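Local coordinates for haloacid dehalogenase domain protein hydrolase (Planctomyces limnophilus, PDB 4OVY) that probably acts as a hydrolase, perhaps a phosphatase, of the haloacid dehalogenase superfamily and binds a calcium ion, at residues P3-W7 with Q141-L146; A11-A15 with W289-D293; F59-V64 with L102-H107; A96-E101 with L207-D212. All coordinates share one frame; numbering follows the deposited sequence.

Contact 1. Residues P3-W7 with Q141-L146. With EDO (1,2-ethanediol), chain F.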
loop_
_atom_site.group_PDB
_atom_site.type_symbol
_atom_site.label_atom_id
_atom_site.label_comp_id
_atom_site.label_asym_id
_atom_site.label_seq_id
_atom_site.Cartn_x
_atom_site.Cartn_y
_atom_site.Cartn_z
ATOM N N PRO A 3 -14.643 -10.739 -25.572
ATOM C CA PRO A 3 -14.524 -10.253 -24.206
ATOM C C PRO A 3 -15.727 -10.671 -23.361
ATOM O O PRO A 3 -16.866 -10.701 -23.858
ATOM C CB PRO A 3 -14.496 -8.740 -24.389
ATOM C CG PRO A 3 -15.381 -8.508 -25.564
ATOM C CD PRO A 3 -15.271 -9.727 -26.445
ATOM N N LEU A 4 -15.468 -11.004 -22.101
ATOM C CA LEU A 4 -16.531 -11.311 -21.152
ATOM C C LEU A 4 -17.476 -12.417 -21.649
ATOM O O LEU A 4 -18.693 -12.243 -21.644
ATOM C CB LEU A 4 -17.320 -10.030 -20.848
ATOM C CG LEU A 4 -16.490 -8.829 -20.397
ATOM C CD1 LEU A 4 -17.411 -7.680 -20.025
ATOM C CD2 LEU A 4 -15.580 -9.199 -19.232
ATOM N N PRO A 5 -16.916 -13.563 -22.069
ATOM C CA PRO A 5 -17.746 -14.613 -22.684
ATOM C C PRO A 5 -18.824 -15.217 -21.780
ATOM O O PRO A 5 -19.826 -15.719 -22.287
ATOM C CB PRO A 5 -16.727 -15.686 -23.091
ATOM C CG PRO A 5 -15.519 -15.416 -22.271
ATOM C CD PRO A 5 -15.492 -13.939 -22.032
ATOM N N SER A 6 -18.622 -15.177 -20.466
ATOM C CA SER A 6 -19.612 -15.701 -19.515
ATOM C C SER A 6 -20.679 -14.672 -19.127
ATOM O O SER A 6 -21.535 -14.966 -18.294
ATOM C CB SER A 6 -18.919 -16.226 -18.248
ATOM O OG SER A 6 -18.122 -17.352 -18.554
ATOM N N TRP A 7 -20.628 -13.480 -19.727
ATOM C CA TRP A 7 -21.607 -12.432 -19.464
ATOM C C TRP A 7 -22.616 -12.343 -20.600
ATOM O O TRP A 7 -22.233 -12.125 -21.748
ATOM C CB TRP A 7 -20.921 -11.071 -19.321
ATOM C CG TRP A 7 -19.967 -10.945 -18.157
ATOM C CD1 TRP A 7 -18.789 -11.615 -17.977
ATOM C CD2 TRP A 7 -20.105 -10.073 -17.031
ATOM N NE1 TRP A 7 -18.188 -11.215 -16.808
ATOM C CE2 TRP A 7 -18.972 -10.268 -16.206
ATOM C CE3 TRP A 7 -21.072 -9.141 -16.637
ATOM C CZ2 TRP A 7 -18.786 -9.573 -15.009
ATOM C CZ3 TRP A 7 -20.881 -8.443 -15.447
ATOM C CH2 TRP A 7 -19.748 -8.664 -14.648
ATOM N N GLN A 141 -16.414 -17.114 -12.082
ATOM C CA GLN A 141 -15.787 -17.160 -13.389
ATOM C C GLN A 141 -16.008 -15.864 -14.185
ATOM O O GLN A 141 -15.071 -15.368 -14.818
ATOM C CB GLN A 141 -16.288 -18.386 -14.169
ATOM C CG GLN A 141 -15.854 -18.450 -15.625
ATOM C CD GLN A 141 -14.350 -18.597 -15.803
ATOM O OE1 GLN A 141 -13.664 -19.221 -14.989
ATOM N NE2 GLN A 141 -13.835 -18.038 -16.886
ATOM N N PRO A 142 -17.232 -15.297 -14.147
ATOM C CA PRO A 142 -17.415 -14.021 -14.839
ATOM C C PRO A 142 -16.537 -12.893 -14.286
ATOM O O PRO A 142 -16.118 -12.013 -15.039
ATOM C CB PRO A 142 -18.905 -13.719 -14.635
ATOM C CG PRO A 142 -19.528 -15.053 -14.427
ATOM C CD PRO A 142 -18.508 -15.826 -13.646
HETATM N N MSE A 143 -16.236 -12.922 -12.993
HETATM C CA MSE A 143 -15.374 -11.898 -12.405
HETATM C C MSE A 143 -13.931 -12.156 -12.760
HETATM O O MSE A 143 -13.166 -11.218 -12.932
HETATM C CB MSE A 143 -15.570 -11.800 -10.887
HETATM C CG MSE A 143 -17.007 -11.423 -10.528
HETATM SE SE MSE A 143 -17.498 -9.621 -11.182
HETATM C CE MSE A 143 -16.422 -8.604 -9.886
ATOM N N LEU A 144 -13.533 -13.418 -12.884
ATOM C CA LEU A 144 -12.187 -13.725 -13.383
ATOM C C LEU A 144 -11.994 -13.162 -14.796
ATOM O O LEU A 144 -10.941 -12.614 -15.126
ATOM C CB LEU A 144 -11.933 -15.225 -13.396
ATOM C CG LEU A 144 -11.990 -15.983 -12.069
ATOM C CD1 LEU A 144 -11.596 -17.434 -12.315
ATOM C CD2 LEU A 144 -11.099 -15.335 -11.022
ATOM N N GLU A 145 -13.019 -13.307 -15.624
ATOM C CA GLU A 145 -13.010 -12.726 -16.967
ATOM C C GLU A 145 -12.910 -11.202 -16.921
ATOM O O GLU A 145 -12.151 -10.605 -17.683
ATOM C CB GLU A 145 -14.253 -13.154 -17.746
ATOM C CG GLU A 145 -14.251 -14.632 -18.086
ATOM C CD GLU A 145 -15.578 -15.132 -18.611
ATOM O OE1 GLU A 145 -16.461 -14.296 -18.930
ATOM O OE2 GLU A 145 -15.730 -16.370 -18.709
ATOM N N LEU A 146 -13.667 -10.583 -16.020
ATOM C CA LEU A 146 -13.644 -9.129 -15.878
ATOM C C LEU A 146 -12.268 -8.636 -15.449
ATOM O O LEU A 146 -11.750 -7.681 -16.016
ATOM C CB LEU A 146 -14.722 -8.664 -14.892
ATOM C CG LEU A 146 -14.763 -7.164 -14.594
ATOM C CD1 LEU A 146 -14.929 -6.339 -15.870
ATOM C CD2 LEU A 146 -15.899 -6.885 -13.630
HETATM C C1 EDO F . -9.349 -15.794 -17.084
HETATM O O1 EDO F . -9.786 -15.203 -18.310
HETATM C C2 EDO F . -10.446 -16.701 -16.553
HETATM O O2 EDO F . -10.770 -17.688 -17.542
HETATM O O HOH W 1 -12.464 -11.305 -20.843
#

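Contact 2. Residues A11-A15 with W289-D293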
loop_
_atom_site.group_PDB
_atom_site.type_symbol
_atom_site.label_atom_id
_atom_site.label_comp_id
_atom_site.label_asym_id
_atom_site.label_seq_id
_atom_site.Cartn_x
_atom_site.Cartn_y
_atom_site.Cartn_z
ATOM N N ALA A 11 -27.498 -4.760 -18.675
ATOM C CA ALA A 11 -27.058 -3.408 -18.342
ATOM C C ALA A 11 -25.595 -3.402 -17.911
ATOM O O ALA A 11 -24.834 -2.518 -18.311
ATOM C CB ALA A 11 -27.934 -2.798 -17.256
ATOM N N ALA A 12 -25.205 -4.388 -17.103
ATOM C CA ALA A 12 -23.846 -4.441 -16.571
ATOM C C ALA A 12 -22.787 -4.684 -17.655
ATOM O O ALA A 12 -21.762 -4.007 -17.679
ATOM C CB ALA A 12 -23.737 -5.485 -15.466
ATOM N N ARG A 13 -23.031 -5.636 -18.550
ATOM C CA ARG A 13 -22.068 -5.914 -19.616
ATOM C C ARG A 13 -21.945 -4.719 -20.553
ATOM O O ARG A 13 -20.842 -4.373 -20.975
ATOM C CB ARG A 13 -22.436 -7.172 -20.405
ATOM C CG ARG A 13 -21.251 -7.733 -21.188
ATOM C CD ARG A 13 -21.643 -8.889 -22.092
ATOM N NE ARG A 13 -22.478 -8.470 -23.223
ATOM C CZ ARG A 13 -22.969 -9.306 -24.133
ATOM N NH1 ARG A 13 -22.718 -10.604 -24.038
ATOM N NH2 ARG A 13 -23.714 -8.851 -25.134
ATOM N N ARG A 14 -23.072 -4.082 -20.869
ATOM C CA ARG A 14 -23.060 -2.890 -21.724
ATOM C C ARG A 14 -22.266 -1.758 -21.087
ATOM O O ARG A 14 -21.438 -1.127 -21.745
ATOM C CB ARG A 14 -24.480 -2.425 -22.051
ATOM C CG ARG A 14 -25.223 -3.372 -22.979
ATOM C CD ARG A 14 -26.514 -2.775 -23.510
ATOM N NE ARG A 14 -27.543 -2.632 -22.485
ATOM C CZ ARG A 14 -28.365 -3.597 -22.073
ATOM N NH1 ARG A 14 -28.301 -4.827 -22.579
ATOM N NH2 ARG A 14 -29.268 -3.325 -21.136
ATOM N N ALA A 15 -22.511 -1.517 -19.803
ATOM C CA ALA A 15 -21.820 -0.460 -19.066
ATOM C C ALA A 15 -20.316 -0.701 -18.976
ATOM O O ALA A 15 -19.531 0.227 -19.149
ATOM C CB ALA A 15 -22.403 -0.323 -17.668
ATOM N N TRP A 289 -25.268 3.495 -9.990
ATOM C CA TRP A 289 -24.624 2.206 -9.767
ATOM C C TRP A 289 -25.342 1.110 -10.552
ATOM O O TRP A 289 -26.562 0.971 -10.479
ATOM C CB TRP A 289 -24.608 1.858 -8.276
ATOM C CG TRP A 289 -23.814 2.816 -7.429
ATOM C CD1 TRP A 289 -22.827 3.657 -7.846
ATOM C CD2 TRP A 289 -23.924 3.006 -6.004
ATOM N NE1 TRP A 289 -22.329 4.371 -6.780
ATOM C CE2 TRP A 289 -22.982 3.986 -5.639
ATOM C CE3 TRP A 289 -24.744 2.457 -5.013
ATOM C CZ2 TRP A 289 -22.816 4.415 -4.322
ATOM C CZ3 TRP A 289 -24.580 2.889 -3.701
ATOM C CH2 TRP A 289 -23.627 3.858 -3.370
ATOM N N ILE A 290 -24.578 0.325 -11.294
ATOM C CA ILE A 290 -25.152 -0.695 -12.163
ATOM C C ILE A 290 -25.178 -2.017 -11.415
ATOM O O ILE A 290 -24.148 -2.494 -10.933
ATOM C CB ILE A 290 -24.347 -0.852 -13.466
ATOM C CG1 ILE A 290 -24.164 0.509 -14.164
ATOM C CG2 ILE A 290 -25.022 -1.862 -14.388
ATOM C CD1 ILE A 290 -25.448 1.199 -14.565
ATOM N N VAL A 291 -26.363 -2.602 -11.326
ATOM C CA VAL A 291 -26.563 -3.828 -10.578
ATOM C C VAL A 291 -26.426 -5.038 -11.502
ATOM O O VAL A 291 -27.082 -5.119 -12.537
ATOM C CB VAL A 291 -27.939 -3.836 -9.891
ATOM C CG1 VAL A 291 -28.147 -5.133 -9.117
ATOM C CG2 VAL A 291 -28.061 -2.625 -8.969
ATOM N N ILE A 292 -25.565 -5.968 -11.104
ATOM C CA ILE A 292 -25.404 -7.246 -11.781
ATOM C C ILE A 292 -26.382 -8.255 -11.170
ATOM O O ILE A 292 -26.286 -8.581 -9.981
ATOM C CB ILE A 292 -23.964 -7.765 -11.616
ATOM C CG1 ILE A 292 -22.955 -6.770 -12.197
ATOM C CG2 ILE A 292 -23.796 -9.135 -12.256
ATOM C CD1 ILE A 292 -21.569 -6.899 -11.603
ATOM N N ASP A 293 -27.324 -8.733 -11.984
ATOM C CA ASP A 293 -28.273 -9.780 -11.586
ATOM C C ASP A 293 -27.630 -11.137 -11.884
ATOM O O ASP A 293 -27.594 -11.562 -13.038
ATOM C CB ASP A 293 -29.573 -9.598 -12.379
ATOM C CG ASP A 293 -30.671 -10.583 -11.989
ATOM O OD1 ASP A 293 -30.388 -11.712 -11.549
ATOM O OD2 ASP A 293 -31.849 -10.218 -12.159
HETATM O O HOH W 2 -27.132 -5.954 -15.367
#

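Contact 3. Residues F59-V64 with L102-H107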
loop_
_atom_site.group_PDB
_atom_site.type_symbol
_atom_site.label_atom_id
_atom_site.label_comp_id
_atom_site.label_asym_id
_atom_site.label_seq_id
_atom_site.Cartn_x
_atom_site.Cartn_y
_atom_site.Cartn_z
ATOM N N PHE A 59 -12.449 -20.258 8.605
ATOM C CA PHE A 59 -11.058 -20.466 9.028
ATOM C C PHE A 59 -10.907 -20.232 10.532
ATOM O O PHE A 59 -10.368 -21.081 11.245
ATOM C CB PHE A 59 -10.136 -19.541 8.213
ATOM C CG PHE A 59 -8.749 -19.379 8.768
ATOM C CD1 PHE A 59 -7.772 -20.342 8.538
ATOM C CD2 PHE A 59 -8.395 -18.229 9.465
ATOM C CE1 PHE A 59 -6.482 -20.180 9.017
ATOM C CE2 PHE A 59 -7.110 -18.063 9.954
ATOM C CZ PHE A 59 -6.150 -19.038 9.735
ATOM N N ALA A 60 -11.412 -19.097 11.008
ATOM C CA ALA A 60 -11.322 -18.748 12.432
ATOM C C ALA A 60 -11.998 -19.803 13.312
ATOM O O ALA A 60 -11.481 -20.157 14.374
ATOM C CB ALA A 60 -11.927 -17.373 12.680
ATOM N N LEU A 61 -13.142 -20.310 12.860
ATOM C CA LEU A 61 -13.845 -21.396 13.546
ATOM C C LEU A 61 -12.974 -22.642 13.710
ATOM O O LEU A 61 -12.895 -23.220 14.806
ATOM C CB LEU A 61 -15.149 -21.754 12.807
ATOM C CG LEU A 61 -16.424 -21.052 13.295
ATOM C CD1 LEU A 61 -16.267 -19.541 13.428
ATOM C CD2 LEU A 61 -17.611 -21.393 12.401
ATOM N N ASP A 62 -12.322 -23.062 12.629
ATOM C CA ASP A 62 -11.451 -24.243 12.688
ATOM C C ASP A 62 -10.254 -23.998 13.599
ATOM O O ASP A 62 -9.859 -24.881 14.380
ATOM C CB ASP A 62 -10.984 -24.660 11.290
ATOM C CG ASP A 62 -12.074 -25.352 10.487
ATOM O OD1 ASP A 62 -13.126 -25.701 11.071
ATOM O OD2 ASP A 62 -11.875 -25.553 9.265
ATOM N N ARG A 63 -9.692 -22.797 13.522
ATOM C CA ARG A 63 -8.552 -22.442 14.372
ATOM C C ARG A 63 -8.929 -22.445 15.857
ATOM O O ARG A 63 -8.196 -22.991 16.670
ATOM C CB ARG A 63 -7.974 -21.091 13.963
ATOM C CG ARG A 63 -7.361 -21.077 12.564
ATOM C CD ARG A 63 -6.180 -22.019 12.427
ATOM N NE ARG A 63 -5.098 -21.672 13.343
ATOM C CZ ARG A 63 -4.111 -22.488 13.692
ATOM N NH1 ARG A 63 -4.045 -23.732 13.222
ATOM N NH2 ARG A 63 -3.185 -22.050 14.532
ATOM N N VAL A 64 -10.069 -21.850 16.199
ATOM C CA VAL A 64 -10.552 -21.844 17.590
ATOM C C VAL A 64 -10.767 -23.276 18.083
ATOM O O VAL A 64 -10.333 -23.638 19.180
ATOM C CB VAL A 64 -11.839 -20.999 17.744
ATOM C CG1 VAL A 64 -12.538 -21.266 19.077
ATOM C CG2 VAL A 64 -11.513 -19.521 17.607
ATOM N N LEU A 102 -10.886 -11.527 16.366
ATOM C CA LEU A 102 -10.859 -12.954 16.663
ATOM C C LEU A 102 -9.579 -13.583 16.107
ATOM O O LEU A 102 -8.923 -14.381 16.784
ATOM C CB LEU A 102 -12.102 -13.640 16.089
ATOM C CG LEU A 102 -12.224 -15.154 16.230
ATOM C CD1 LEU A 102 -12.159 -15.563 17.692
ATOM C CD2 LEU A 102 -13.517 -15.645 15.596
ATOM N N THR A 103 -9.217 -13.204 14.884
ATOM C CA THR A 103 -8.001 -13.706 14.261
ATOM C C THR A 103 -6.761 -13.179 14.996
ATOM O O THR A 103 -5.801 -13.919 15.218
ATOM C CB THR A 103 -7.956 -13.314 12.767
ATOM O OG1 THR A 103 -9.162 -13.751 12.124
ATOM C CG2 THR A 103 -6.764 -13.941 12.084
HETATM N N MSE A 104 -6.810 -11.904 15.388
HETATM C CA MSE A 104 -5.746 -11.251 16.153
HETATM C C MSE A 104 -5.481 -11.981 17.444
HETATM O O MSE A 104 -4.329 -12.260 17.773
HETATM C CB MSE A 104 -6.173 -9.810 16.456
HETATM C CG MSE A 104 -5.237 -9.026 17.370
HETATM SE SE MSE A 104 -6.184 -7.444 18.075
HETATM C CE MSE A 104 -7.360 -8.337 19.389
ATOM N N ALA A 105 -6.542 -12.296 18.186
ATOM C CA ALA A 105 -6.395 -12.905 19.509
ATOM C C ALA A 105 -5.852 -14.335 19.461
ATOM O O ALA A 105 -5.324 -14.821 20.455
ATOM C CB ALA A 105 -7.723 -12.878 20.258
ATOM N N THR A 106 -5.986 -14.997 18.311
ATOM C CA THR A 106 -5.640 -16.408 18.180
ATOM C C THR A 106 -4.334 -16.656 17.432
ATOM O O THR A 106 -3.894 -17.800 17.347
ATOM C CB THR A 106 -6.775 -17.199 17.491
ATOM O OG1 THR A 106 -7.167 -16.552 16.272
ATOM C CG2 THR A 106 -7.982 -17.294 18.419
ATOM N N HIS A 107 -3.716 -15.604 16.895
ATOM C CA HIS A 107 -2.460 -15.745 16.149
ATOM C C HIS A 107 -1.387 -14.716 16.496
ATOM O O HIS A 107 -0.473 -14.484 15.706
ATOM C CB HIS A 107 -2.761 -15.695 14.658
ATOM C CG HIS A 107 -3.645 -16.805 14.203
ATOM N ND1 HIS A 107 -5.014 -16.757 14.324
ATOM C CD2 HIS A 107 -3.353 -18.014 13.674
ATOM C CE1 HIS A 107 -5.534 -17.882 13.868
ATOM N NE2 HIS A 107 -4.546 -18.660 13.464
HETATM O O HOH W 3 -2.834 -20.131 16.377
#

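Contact 4. Residues A96-E101 with L207-D212. With EDO (1,2-ethanediol), chain H; EDO (1,2-ethanediol), chain I.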
loop_
_atom_site.group_PDB
_atom_site.type_symbol
_atom_site.label_atom_id
_atom_site.label_comp_id
_atom_site.label_asym_id
_atom_site.label_seq_id
_atom_site.Cartn_x
_atom_site.Cartn_y
_atom_site.Cartn_z
ATOM N N ALA A 96 -16.503 -6.989 10.264
ATOM C CA ALA A 96 -15.083 -6.937 9.927
ATOM C C ALA A 96 -14.207 -6.768 11.164
ATOM O O ALA A 96 -13.175 -7.430 11.307
ATOM C CB ALA A 96 -14.819 -5.804 8.944
ATOM N N LYS A 97 -14.618 -5.882 12.064
ATOM C CA LYS A 97 -13.822 -5.623 13.265
ATOM C C LYS A 97 -13.707 -6.886 14.115
ATOM O O LYS A 97 -12.609 -7.283 14.476
ATOM C CB LYS A 97 -14.422 -4.481 14.078
ATOM C CG LYS A 97 -13.536 -3.996 15.212
ATOM C CD LYS A 97 -14.108 -2.725 15.822
ATOM C CE LYS A 97 -13.089 -1.967 16.651
ATOM N NZ LYS A 97 -12.991 -2.537 18.014
ATOM N N GLY A 98 -14.844 -7.518 14.408
ATOM C CA GLY A 98 -14.873 -8.730 15.237
ATOM C C GLY A 98 -14.092 -9.889 14.633
ATOM O O GLY A 98 -13.407 -10.632 15.335
ATOM N N LEU A 99 -14.204 -10.051 13.325
ATOM C CA LEU A 99 -13.463 -11.088 12.613
ATOM C C LEU A 99 -11.939 -10.906 12.718
ATOM O O LEU A 99 -11.204 -11.864 12.979
ATOM C CB LEU A 99 -13.905 -11.109 11.146
ATOM C CG LEU A 99 -13.153 -12.034 10.190
ATOM C CD1 LEU A 99 -13.304 -13.482 10.624
ATOM C CD2 LEU A 99 -13.670 -11.828 8.768
ATOM N N THR A 100 -11.460 -9.681 12.525
ATOM C CA THR A 100 -10.036 -9.424 12.652
ATOM C C THR A 100 -9.594 -9.504 14.127
ATOM O O THR A 100 -8.522 -10.025 14.405
ATOM C CB THR A 100 -9.614 -8.114 11.945
ATOM O OG1 THR A 100 -9.629 -8.334 10.530
ATOM C CG2 THR A 100 -8.204 -7.684 12.325
ATOM N N GLU A 101 -10.426 -9.044 15.064
ATOM C CA GLU A 101 -10.110 -9.213 16.489
ATOM C C GLU A 101 -9.999 -10.688 16.897
ATOM O O GLU A 101 -9.126 -11.051 17.685
ATOM C CB GLU A 101 -11.136 -8.502 17.375
ATOM C CG GLU A 101 -11.011 -6.989 17.323
ATOM C CD GLU A 101 -12.099 -6.263 18.093
ATOM O OE1 GLU A 101 -13.241 -6.758 18.168
ATOM O OE2 GLU A 101 -11.806 -5.173 18.609
ATOM N N LEU A 207 -4.908 -4.133 16.976
ATOM C CA LEU A 207 -5.478 -3.815 15.670
ATOM C C LEU A 207 -4.676 -2.712 14.996
ATOM O O LEU A 207 -4.264 -1.753 15.637
ATOM C CB LEU A 207 -6.930 -3.346 15.792
ATOM C CG LEU A 207 -7.996 -4.370 16.168
ATOM C CD1 LEU A 207 -9.347 -3.674 16.251
ATOM C CD2 LEU A 207 -8.025 -5.524 15.168
ATOM N N ASN A 208 -4.481 -2.848 13.694
ATOM C CA ASN A 208 -3.871 -1.797 12.900
ATOM C C ASN A 208 -4.936 -1.023 12.132
ATOM O O ASN A 208 -4.975 0.206 12.182
ATOM C CB ASN A 208 -2.840 -2.391 11.935
ATOM C CG ASN A 208 -2.118 -1.329 11.134
ATOM O OD1 ASN A 208 -1.679 -0.329 11.686
ATOM N ND2 ASN A 208 -1.991 -1.539 9.828
ATOM N N PHE A 209 -5.797 -1.741 11.422
ATOM C CA PHE A 209 -6.772 -1.107 10.550
ATOM C C PHE A 209 -7.924 -2.038 10.205
ATOM O O PHE A 209 -7.714 -3.226 9.971
ATOM C CB PHE A 209 -6.080 -0.632 9.270
ATOM C CG PHE A 209 -6.943 0.223 8.396
ATOM C CD1 PHE A 209 -7.221 1.540 8.751
ATOM C CD2 PHE A 209 -7.478 -0.281 7.215
ATOM C CE1 PHE A 209 -8.019 2.333 7.942
ATOM C CE2 PHE A 209 -8.276 0.511 6.406
ATOM C CZ PHE A 209 -8.544 1.816 6.769
ATOM N N ILE A 210 -9.138 -1.476 10.186
ATOM C CA ILE A 210 -10.345 -2.169 9.770
ATOM C C ILE A 210 -10.835 -1.525 8.473
ATOM O O ILE A 210 -11.262 -0.366 8.457
ATOM C CB ILE A 210 -11.450 -2.092 10.852
ATOM C CG1 ILE A 210 -10.953 -2.686 12.175
ATOM C CG2 ILE A 210 -12.719 -2.794 10.384
ATOM C CD1 ILE A 210 -10.417 -4.105 12.083
ATOM N N ASP A 211 -10.779 -2.298 7.394
ATOM C CA ASP A 211 -11.009 -1.802 6.039
ATOM C C ASP A 211 -12.438 -2.083 5.562
ATOM O O ASP A 211 -12.654 -2.818 4.585
ATOM C CB ASP A 211 -10.002 -2.469 5.096
ATOM C CG ASP A 211 -10.072 -1.931 3.678
ATOM O OD1 ASP A 211 -10.061 -0.693 3.519
ATOM O OD2 ASP A 211 -10.114 -2.754 2.728
ATOM N N ASP A 212 -13.413 -1.490 6.247
ATOM C CA ASP A 212 -14.816 -1.670 5.880
ATOM C C ASP A 212 -15.598 -0.373 6.041
ATOM O O ASP A 212 -15.185 0.526 6.787
ATOM C CB ASP A 212 -15.444 -2.785 6.719
ATOM C CG ASP A 212 -16.696 -3.401 6.068
ATOM O OD1 ASP A 212 -16.958 -3.177 4.865
ATOM O OD2 ASP A 212 -17.420 -4.120 6.779
HETATM C C1 EDO H . -15.564 -9.576 5.611
HETATM O O1 EDO H . -15.845 -9.305 4.229
HETATM C C2 EDO H . -16.310 -8.590 6.503
HETATM O O2 EDO H . -16.239 -7.272 5.945
HETATM C C1 EDO I . 0.556 -0.100 8.045
HETATM O O1 EDO I . -0.749 -0.272 7.470
HETATM C C2 EDO I . 1.005 1.326 7.830
HETATM O O2 EDO I . -0.045 2.205 8.248
#

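Contact 1. Residues P3-W7 with Q141-L146
Leu4 and Ser6 lie over the first turn of the helix that starts at Gln141, their CA atoms nearest those of Glu145 and Pro142, and a type I turn from Leu4 to Trp7 curls the N-terminal loop against that helix. Glu145, extended beyond CG (chi2 169°), carries its carboxylate out to the turn at Ser6 and receives it with both oxygens. Its OE1 takes the backbone N-H of Ser6 on the syn lone pair, 2.8 Å from Ser6 N to Glu145 OE1, while OE2 accepts the hydroxyl of Ser6, 2.6 Å from Ser6 OG to Glu145 OE2. Gln141, one turn back, gives its amide NE2 to the same OE2 from the anti side, almost straight at 175°, and so fixes the carboxylate's rotation. Pro5, whose nitrogen has no hydrogen to give, merely lays CD beside Glu145 OE1. Trp7 comes in edge first: its NE1 reaches Pro142 O at 2.8 Å from above the carbonyl plane, on the face away from Leu146 N, and the CB of Pro142 packs against NE1 and CE2. The selenium of Met143 meets the rim of the six-membered ring in a Met-aromatic contact, while Leu4 CD2 settles on Leu146. Glu145 thus satisfies both donors of buried Ser6, and Pro142 O the indole N-H of Trp7; the three donors round the carboxylate would probably stabilise its ionised form.

Contact 2. Residues A11-A15 with W289-D293
Ala12 is wedged between two isoleucines of the strand: its CB stands 3.6 Å from Ile292 CG1 and 4.0 Å from Ile290 CG2, the same methyl that lies 3.6 Å from Ala12 CA. Ile290 spans one turn of the helix with its two branches. With CG1 anti to the carbonyl carbon (chi1 -53°), CG2 is turned onto the backbone of Ala12 and CG1 is left to meet the methyl of Ala15, one turn on, at 4.0 Å between Ala15 CB and Ile290 CG1. Alanine suits these places because a lone methyl lets the axis of segment 11-15 come within 7.9 Å of that of strand 290-293, close enough for branched side chains to rest on the helix backbone. The arrangement is helix-on-sheet packing of a Rossmann-like HAD core: strand 290-293 pairs in parallel with strand 253-260, whose Leu255 also touches both Ala12 and Ile290, and the axis of segment 11-15 runs at 127° to that of strand 290-293. Toward the start of the helix the fit slackens. Ala11, exposed, brushes Ile290 CG2 with its CB at 4.2 Å, and here the link is through water instead: one molecule accepts from Ala12 N, which the first turn leaves without a helical partner, and donates to Val291 O, 3.0 Å from each. Arg13 and Arg14 belong to the other faces of the helix, where long charged chains fit; Arg14 pairs with Asp9, while Arg13, in one of its conformers, probably bonds to the backbone oxygen of Trp7.

Contact 3. Residues F59-V64 with L102-H107
Thr103 O is gripped by two donors, Thr106 N and His107 ND1, and the second sets the imidazole that Arg63 of the facing helix meets. The ring N-H of His107 points along a lone pair of that carbonyl, in its plane, with 3.1 Å between His107 ND1 and Thr103 O. Its protonation at ND1 leaves His107 NE2 to accept from Arg63 NE at 3.1 Å, a bond bent to 146° and tilted from both planes. In Arg63 a chi1 of -65° puts CG at the imidazole edge and over one face of the Phe59 ring, and two further bends turn NE to His107 NE2. Water joins Arg63 NH2 to Thr106 O, 2.7 Å from each. Phe59 and His107 lie nearly parallel but slid apart. Were His107 an alanine, Arg63 NE would probably lose its acceptor and Thr103 O one of its donors, with a gap opened beside Phe59. Beside this polar group small meets branched: Ala60 CB takes Leu102 CD2 at 3.7 Å, and Val64 CG2 takes Leu102 CD1 at 4.0 Å. The axes of segments 59-64 and 102-106 cross at 31°, running roughly the same way 10.4 Å apart. Helices 55-67 and 95-106 fall in the chain between strands 38-41 and 156-161, consistent with a helical cap on a HAD core. Helix 112-125 packs on Phe59 and Arg63; helix 80-84 touches Val64 and Leu102.

Contact 4. Residues A96-E101 with L207-D212
Helix 95-106 rests here on the short strand 207-209 and on the loop that leads from it to Asp212, close to the calcium site. Leu207 does most at one end: its CD2 meets the methyl of Thr100, 3.6 Å from Leu207 CD2 to Thr100 CG2, while CD1 lies against Glu101 and the CE of Lys97. Thr100 offers that methyl because CG2 is anti to its backbone N, with OG1 on the other branch (chi1 -74°). Over Leu207 runs a salt bridge within the helix, one turn long, 3.0 Å from Lys97 NZ to Glu101 OE2, the ammonium arriving from above the carboxylate plane. A leucine in place of Glu101 would probably leave the Lys97 ammonium without its mate and free to swing off Leu207. Strand 207-209 pairs antiparallel with strand 183-195, and a classic beta bulge sets both Asn208 and Phe209 opposite Ser187. Beyond it, Ile210 turns back to the helix; its CD1 reaches Lys97 CA at 3.9 Å and its CG2 the methyl of Ala96, also 3.9 Å between Ile210 CG2 and Ala96 CB. Alanine, small, leaves room for Asp212, whose CB and OD2 both come 3.8 Å from Ala96 CB. The Asp212 side chain is about 6 Å from that of Asp42, a calcium ligand.

The four contacts form two groups on opposite sides of the chain's centre. Contacts 1 and 2, centres 13 Å apart, together fasten the N-terminal segment to the core: Trp7 of contact 1 packs on Ala12 and Ile292 of contact 2, and its backbone oxygen probably bonds to Arg13. Contacts 3 and 4, also 13 Å apart, share helix 95-106, where the selenium of Met104 touches Leu207. The centres of contacts 2 and 3 are about 37 Å apart, whereas contacts 2 and 4 both reach the central sheet. The calcium ion lies about 7 Å from the side chain of Asp212 in contact 4 and about 11 Å from that of Met143 in contact 1.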